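Side-chain contact in putative alpha-ketoglutarate-dependent taurine dioxygenase (Burkholderia xenovorans, PDB 5HSX), which probably acts as an iron- and 2-oxoglutarate-dependent dioxygenase of the TauD/TfdA family: residues Ala74-Ala77 / Glu81-Leu84. Sequence-based numbering, arbitrary orientation.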
loop_
_atom_site.group_PDB
_atom_site.type_symbol
_atom_site.label_atom_id
_atom_site.label_comp_id
_atom_site.label_asym_id
_atom_site.label_seq_id
_atom_site.Cartn_x
_atom_site.Cartn_y
_atom_site.Cartn_z
ATOM N N ALA B 74 1.701 29.239 -10.975
ATOM C CA ALA B 74 0.976 29.534 -12.210
ATOM C C ALA B 74 0.181 28.326 -12.691
ATOM O O ALA B 74 -0.961 28.466 -13.146
ATOM C CB ALA B 74 1.944 30.007 -13.295
ATOM N N PHE B 75 0.767 27.129 -12.598
ATOM C CA PHE B 75 0.020 25.929 -12.954
ATOM C C PHE B 75 -1.197 25.761 -12.061
ATOM O O PHE B 75 -2.295 25.459 -12.543
ATOM C CB PHE B 75 0.912 24.692 -12.853
ATOM C CG PHE B 75 0.159 23.387 -12.964
ATOM C CD1 PHE B 75 -0.257 22.912 -14.199
ATOM C CD2 PHE B 75 -0.127 22.632 -11.834
ATOM C CE1 PHE B 75 -0.947 21.707 -14.308
ATOM C CE2 PHE B 75 -0.823 21.424 -11.936
ATOM C CZ PHE B 75 -1.230 20.968 -13.179
ATOM N N SER B 76 -1.014 25.957 -10.754
ATOM C CA SER B 76 -2.096 25.741 -9.802
ATOM C C SER B 76 -3.252 26.704 -10.035
ATOM O O SER B 76 -4.421 26.317 -9.910
ATOM C CB SER B 76 -1.562 25.895 -8.383
ATOM O OG SER B 76 -0.424 25.084 -8.196
ATOM N N ALA B 77 -2.950 27.962 -10.364
ATOM C CA ALA B 77 -3.999 28.974 -10.483
ATOM C C ALA B 77 -4.935 28.709 -11.651
ATOM O O ALA B 77 -6.009 29.320 -11.725
ATOM C CB ALA B 77 -3.385 30.369 -10.627
ATOM N N GLU B 81 -8.353 28.957 -6.752
ATOM C CA GLU B 81 -7.722 30.009 -5.961
ATOM C C GLU B 81 -6.707 29.389 -5.010
ATOM O O GLU B 81 -7.018 28.421 -4.308
ATOM C CB GLU B 81 -8.760 30.791 -5.154
ATOM C CG GLU B 81 -9.564 31.779 -5.938
ATOM C CD GLU B 81 -8.705 32.924 -6.410
ATOM O OE1 GLU B 81 -8.253 32.878 -7.572
ATOM O OE2 GLU B 81 -8.461 33.849 -5.606
ATOM N N LEU B 82 -5.508 29.961 -4.967
ATOM C CA LEU B 82 -4.463 29.439 -4.093
ATOM C C LEU B 82 -4.716 29.854 -2.650
ATOM O O LEU B 82 -5.086 30.997 -2.378
ATOM C CB LEU B 82 -3.092 29.956 -4.539
ATOM C CG LEU B 82 -2.340 29.346 -5.728
ATOM C CD1 LEU B 82 -1.994 27.921 -5.431
ATOM C CD2 LEU B 82 -3.114 29.445 -7.032
ATOM N N THR B 83 -4.488 28.933 -1.713
ATOM C CA THR B 83 -4.450 29.334 -0.315
ATOM C C THR B 83 -3.180 30.135 -0.049
ATOM O O THR B 83 -2.155 29.954 -0.711
ATOM C CB THR B 83 -4.515 28.113 0.616
ATOM O OG1 THR B 83 -3.298 27.369 0.520
ATOM C CG2 THR B 83 -5.675 27.213 0.228
ATOM N N LEU B 84 -3.267 31.056 0.906
ATOM C CA LEU B 84 -2.160 31.922 1.286
ATOM C C LEU B 84 -1.712 31.536 2.687
ATOM O O LEU B 84 -2.529 31.484 3.613
ATOM C CB LEU B 84 -2.572 33.393 1.212
ATOM C CG LEU B 84 -3.050 33.766 -0.191
ATOM C CD1 LEU B 84 -3.633 35.162 -0.210
ATOM C CD2 LEU B 84 -1.913 33.658 -1.194
#
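Leu-82 reaches back with both methyl groups to the C-terminal part of helix 69-77, where Ser-76 and Ala-77 receive it. The contact belongs to the double-stranded beta-helix (cupin) fold of the TauD/TfdA dioxygenases: three residues separate the two segments, and 81-84 runs beside strand 287-293, Thr-83 pairing through its backbone with Thr-292. The tightly enclosed part lies on the sheet side. There CD1 of Leu-82 sits 3.6 Å from CB of Ser-76, and the same leucine also packs on Thr-291 and Leu-293. Ser-76 is buried and offers carbon to the leucine while its hydroxyl is engaged in two hydrogen bonds, with His-72 O one turn back in the helix and with Thr-291 OG1. Its chi1 of -52° sets OG beside its own backbone N, within range of that carbonyl, and the polar atom is thereby satisfied next to an apolar neighbour.

The second methyl of Leu-82 meets the more open side, marked by the exposed Ala-77, though no less closely. CD2 lies across the backbone of Ala-77, 3.6 Å from CA and 3.7 Å from N, so that main chain as much as side chain forms the surface it rests on. In Leu-82, CG stands opposite the carbonyl carbon (chi1 -79°), and chi2 of -64° then turns the fork so that CD1 lies on Ser-76 and CD2 mainly on Ala-77. Ala-77 contributes a single methyl on this solvent side, its CB 3.7 Å from CD2 of Leu-82.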